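Local atomic coordinates of O-succinylhomoserine sulfhydrylase (Mycobacterium tuberculosis, PDB entry 3NDN), a protein that probably catalyses the pyridoxal phosphate-dependent formation of L-homocysteine from O-succinyl-L-homoserine and hydrogen sulfide in methionine biosynthesis. Residues Val204-Gln212 / Gln321-Val329. Sequence-based numbering, arbitrary orientation.
Sequences VFATPLLQQ and QMSGGGTVV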
ATOM      1  N   VAL A 204      -3.772   1.724  27.206  1.00 36.09           N
ATOM      2  CA  VAL A 204      -4.127   2.489  25.988  1.00 36.97           C
ATOM      3  C   VAL A 204      -4.318   4.004  26.222  1.00 38.05           C
ATOM      4  O   VAL A 204      -3.801   4.819  25.451  1.00 37.72           O
ATOM      5  CB  VAL A 204      -5.356   1.867  25.252  1.00 36.93           C
ATOM      6  CG1 VAL A 204      -5.694   2.656  23.989  1.00 37.23           C
ATOM      7  CG2 VAL A 204      -5.068   0.406  24.881  1.00 36.72           C
ATOM      8  N   PHE A 205      -5.053   4.366  27.278  1.00 39.18           N
ATOM      9  CA  PHE A 205      -5.284   5.765  27.682  1.00 40.55           C
ATOM     10  C   PHE A 205      -3.983   6.567  27.891  1.00 40.73           C
ATOM     11  O   PHE A 205      -3.845   7.692  27.392  1.00 40.82           O
ATOM     12  CB  PHE A 205      -6.121   5.764  28.972  1.00 41.80           C
ATOM     13  CG  PHE A 205      -6.790   7.088  29.301  1.00 43.93           C
ATOM     14  CD1 PHE A 205      -8.129   7.307  28.965  1.00 45.09           C
ATOM     15  CD2 PHE A 205      -6.096   8.092  29.979  1.00 45.70           C
ATOM     16  CE1 PHE A 205      -8.765   8.508  29.286  1.00 45.92           C
ATOM     17  CE2 PHE A 205      -6.726   9.308  30.313  1.00 47.42           C
ATOM     18  CZ  PHE A 205      -8.065   9.510  29.960  1.00 46.79           C
ATOM     19  N   ALA A 206      -3.021   5.977  28.598  1.00 40.61           N
ATOM     20  CA  ALA A 206      -1.784   6.674  28.975  1.00 40.67           C
ATOM     21  C   ALA A 206      -0.639   6.673  27.942  1.00 40.69           C
ATOM     22  O   ALA A 206       0.139   7.634  27.885  1.00 40.69           O
ATOM     23  CB  ALA A 206      -1.282   6.130  30.314  1.00 40.56           C
ATOM     24  N   THR A 207      -0.539   5.602  27.146  1.00 40.46           N
ATOM     25  CA  THR A 207       0.615   5.317  26.265  1.00 40.57           C
ATOM     26  C   THR A 207       1.886   4.999  27.082  1.00 40.97           C
ATOM     27  O   THR A 207       1.983   5.388  28.254  1.00 41.05           O
ATOM     28  CB  THR A 207       0.941   6.479  25.255  1.00 40.92           C
ATOM     29  OG1 THR A 207       1.807   7.440  25.884  1.00 40.19           O
ATOM     30  CG2 THR A 207      -0.334   7.180  24.750  1.00 41.17           C
ATOM     31  N   PRO A 208       2.872   4.306  26.465  1.00 40.85           N
ATOM     32  CA  PRO A 208       4.149   4.009  27.152  1.00 40.88           C
ATOM     33  C   PRO A 208       4.984   5.245  27.495  1.00 41.09           C
ATOM     34  O   PRO A 208       5.985   5.156  28.232  1.00 41.85           O
ATOM     35  CB  PRO A 208       4.908   3.112  26.154  1.00 40.94           C
ATOM     36  CG  PRO A 208       4.167   3.186  24.871  1.00 40.80           C
ATOM     37  CD  PRO A 208       2.752   3.594  25.177  1.00 40.60           C
ATOM     38  N   LEU A 209       4.572   6.399  26.993  1.00 39.80           N
ATOM     39  CA  LEU A 209       5.327   7.601  27.260  1.00 39.46           C
ATOM     40  C   LEU A 209       4.954   8.232  28.611  1.00 38.38           C
ATOM     41  O   LEU A 209       5.775   8.936  29.209  1.00 38.63           O
ATOM     42  CB  LEU A 209       5.174   8.593  26.111  1.00 39.67           C
ATOM     43  CG  LEU A 209       6.088   8.403  24.891  1.00 41.84           C
ATOM     44  CD1 LEU A 209       6.071   6.989  24.316  1.00 41.19           C
ATOM     45  CD2 LEU A 209       5.710   9.398  23.836  1.00 43.51           C
ATOM     46  N   LEU A 210       3.731   7.989  29.084  1.00 36.45           N
ATOM     47  CA  LEU A 210       3.253   8.667  30.310  1.00 35.29           C
ATOM     48  C   LEU A 210       3.082   7.777  31.554  1.00 35.31           C
ATOM     49  O   LEU A 210       2.960   8.295  32.663  1.00 35.64           O
ATOM     50  CB  LEU A 210       1.975   9.464  30.041  1.00 34.54           C
ATOM     51  CG  LEU A 210       1.972  10.483  28.894  1.00 33.45           C
ATOM     52  CD1 LEU A 210       0.631  11.178  28.832  1.00 31.22           C
ATOM     53  CD2 LEU A 210       3.123  11.508  29.026  1.00 31.77           C
ATOM     54  N   GLN A 211       3.072   6.459  31.367  1.00 35.41           N
ATOM     55  CA  GLN A 211       2.865   5.485  32.462  1.00 35.48           C
ATOM     56  C   GLN A 211       3.568   4.165  32.113  1.00 36.40           C
ATOM     57  O   GLN A 211       3.311   3.587  31.046  1.00 35.71           O
ATOM     58  CB  GLN A 211       1.364   5.244  32.685  1.00 35.61           C
ATOM     59  CG  GLN A 211       1.019   4.297  33.841  1.00 34.87           C
ATOM     60  CD  GLN A 211      -0.453   4.340  34.202  1.00 35.44           C
ATOM     61  OE1 GLN A 211      -0.836   4.929  35.211  1.00 35.83           O
ATOM     62  NE2 GLN A 211      -1.291   3.711  33.381  1.00 34.29           N
ATOM     63  N   GLN A 212       4.447   3.692  33.000  1.00 37.38           N
ATOM     64  CA  GLN A 212       5.232   2.466  32.735  1.00 39.04           C
ATOM     65  C   GLN A 212       5.044   1.349  33.778  1.00 39.73           C
ATOM     66  O   GLN A 212       5.507   1.450  34.922  1.00 39.74           O
ATOM     67  CB  GLN A 212       6.715   2.817  32.532  1.00 39.53           C
ATOM     68  CG  GLN A 212       6.959   3.486  31.179  1.00 42.09           C
ATOM     69  CD  GLN A 212       8.417   3.653  30.839  1.00 46.75           C
ATOM     70  OE1 GLN A 212       9.118   4.459  31.459  1.00 49.04           O
ATOM     71  NE2 GLN A 212       8.888   2.902  29.827  1.00 47.53           N
ATOM     72  N   GLN A 321       2.170   7.854  39.798  1.00 36.61           N
ATOM     73  CA  GLN A 321       2.350   6.798  38.775  1.00 35.36           C
ATOM     74  C   GLN A 321       2.294   7.244  37.293  1.00 34.40           C
ATOM     75  O   GLN A 321       2.598   6.439  36.397  1.00 34.11           O
ATOM     76  CB  GLN A 321       1.400   5.608  39.030  1.00 35.75           C
ATOM     77  CG  GLN A 321      -0.083   5.846  38.742  1.00 34.61           C
ATOM     78  CD  GLN A 321      -0.972   4.659  39.139  1.00 35.27           C
ATOM     79  OE1 GLN A 321      -0.582   3.815  39.950  1.00 35.18           O
ATOM     80  NE2 GLN A 321      -2.174   4.603  38.572  1.00 34.23           N
ATOM     81  N   MET A 322       1.899   8.496  37.046  1.00 33.45           N
ATOM     82  CA  MET A 322       1.870   9.063  35.681  1.00 32.75           C
ATOM     83  C   MET A 322       2.772  10.303  35.575  1.00 32.61           C
ATOM     84  O   MET A 322       2.924  11.045  36.548  1.00 33.03           O
ATOM     85  CB  MET A 322       0.447   9.457  35.272  1.00 32.59           C
ATOM     86  CG  MET A 322      -0.637   8.410  35.504  1.00 32.38           C
ATOM     87  SD  MET A 322      -2.295   9.022  35.085  1.00 34.33           S
ATOM     88  CE  MET A 322      -2.247   8.992  33.279  1.00 34.29           C
ATOM     89  N   SER A 323       3.333  10.536  34.388  1.00 32.21           N
ATOM     90  CA  SER A 323       4.187  11.715  34.117  1.00 32.34           C
ATOM     91  C   SER A 323       3.464  12.851  33.368  1.00 32.04           C
ATOM     92  O   SER A 323       4.056  13.911  33.116  1.00 32.07           O
ATOM     93  CB  SER A 323       5.483  11.307  33.384  1.00 32.79           C
ATOM     94  OG  SER A 323       5.237  10.892  32.042  1.00 32.63           O
ATOM     95  N   GLY A 324       2.191  12.622  33.054  1.00 30.98           N
ATOM     96  CA  GLY A 324       1.291  13.613  32.450  1.00 30.75           C
ATOM     97  C   GLY A 324      -0.143  13.105  32.511  1.00 30.97           C
ATOM     98  O   GLY A 324      -0.364  11.915  32.749  1.00 30.95           O
ATOM     99  N   GLY A 325      -1.125  13.995  32.326  1.00 31.20           N
ATOM    100  CA  GLY A 325      -2.545  13.618  32.393  1.00 30.69           C
ATOM    101  C   GLY A 325      -3.087  12.805  31.220  1.00 30.88           C
ATOM    102  O   GLY A 325      -4.033  12.022  31.380  1.00 30.78           O
ATOM    103  N   GLY A 326      -2.501  12.978  30.039  1.00 30.52           N
ATOM    104  CA  GLY A 326      -2.977  12.280  28.833  1.00 30.87           C
ATOM    105  C   GLY A 326      -3.537  13.230  27.787  1.00 31.03           C
ATOM    106  O   GLY A 326      -3.284  14.437  27.857  1.00 31.99           O
ATOM    107  N   THR A 327      -4.325  12.705  26.840  1.00 30.81           N
ATOM    108  CA  THR A 327      -4.819  13.517  25.706  1.00 30.83           C
ATOM    109  C   THR A 327      -6.357  13.626  25.594  1.00 31.43           C
ATOM    110  O   THR A 327      -6.867  14.108  24.574  1.00 31.54           O
ATOM    111  CB  THR A 327      -4.279  12.971  24.343  1.00 30.97           C
ATOM    112  OG1 THR A 327      -4.838  11.677  24.103  1.00 31.12           O
ATOM    113  CG2 THR A 327      -2.750  12.882  24.337  1.00 29.95           C
ATOM    114  N   VAL A 328      -7.079  13.172  26.628  1.00 31.20           N
ATOM    115  CA  VAL A 328      -8.557  13.181  26.657  1.00 31.05           C
ATOM    116  C   VAL A 328      -9.080  13.998  27.865  1.00 31.02           C
ATOM    117  O   VAL A 328      -8.586  13.840  28.990  1.00 31.24           O
ATOM    118  CB  VAL A 328      -9.113  11.743  26.727  1.00 31.02           C
ATOM    119  CG1 VAL A 328     -10.634  11.731  26.597  1.00 32.30           C
ATOM    120  CG2 VAL A 328      -8.496  10.861  25.633  1.00 30.68           C
ATOM    121  N   VAL A 329     -10.066  14.860  27.618  1.00 30.54           N
ATOM    122  CA  VAL A 329     -10.700  15.697  28.666  1.00 31.03           C
ATOM    123  C   VAL A 329     -12.220  15.441  28.749  1.00 31.44           C
ATOM    124  O   VAL A 329     -12.926  15.571  27.748  1.00 31.61           O
ATOM    125  CB  VAL A 329     -10.473  17.198  28.399  1.00 30.65           C
ATOM    126  CG1 VAL A 329     -11.003  18.060  29.572  1.00 31.62           C
ATOM    127  CG2 VAL A 329      -8.987  17.486  28.120  1.00 31.68           C
TER
HETATM  128  O   HOH W   1      -5.482  10.017  27.274  1.00 27.00           O
HETATM  129  O   HOH W   2       6.638   8.602  31.927  1.00 33.84           O
HETATM  130  O   HOH W   3      -3.343   5.904  36.062  1.00 21.68           O
HETATM  131  O   HOH W   4       4.852   5.180  35.375  1.00 31.05           O
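The ring of Phe205 meets Gly325 at its edge, where CE2 lies near the Gly325 carbonyl O, while Val328 CB comes in obliquely, 4.1 Å from CZ. One ring face carries a water, offset toward the rim, which donates to Phe205 O and accepts from Thr327 N. With CG anti to the backbone N (chi1 -163°), the ring reaches across to glycines 324-326 and the start of strand 328-333.

The other flat groups are the amides of Gln211 and Gln321, whose side chains run side by side, the two amide planes 85° apart. Gln211 OE1 sits 3.5 Å from Met322 CG, and a water donates to this oxygen while accepting from Gln321 NE2. Both amides have further partners: Gln211 NE2 bonds Asn203 OD1 and Thr174 O, while Gln321 NE2 donates to Val183 O and its OE1 accepts from Ile185 N.

Between these two ends a direct backbone hydrogen bond runs from Ser323 N to Leu210 O (2.9 Å, 163° at the hydrogen), supported by a CA-H...O contact from Met322 CA. Further waters link Leu209 O with Ser323 OG and Gln212 N with Gln321 O. Leu210 spreads its methyls over the glycines, CD1 3.8 Å from Gly326 CA and CD2 beside Ser323 OG; Gly324 O is buried without a modelled hydrogen-bond partner. Met322 bends at chi3 to bring CE within 4.2 Å of Ala206 CB.

The contact thus ties the large, cofactor-binding domain of this fold type I enzyme, just after strand 198-202, to the link between helix 315-321 and the C-terminal domain's sheet. Thr327 OG1 bonds His228 NE2, beside the predicted cofactor lysine, Lys227. Four bridging waters imply a polar seam largely mediated by solvent, alongside apolar packing around Phe205, Leu210 and Met322.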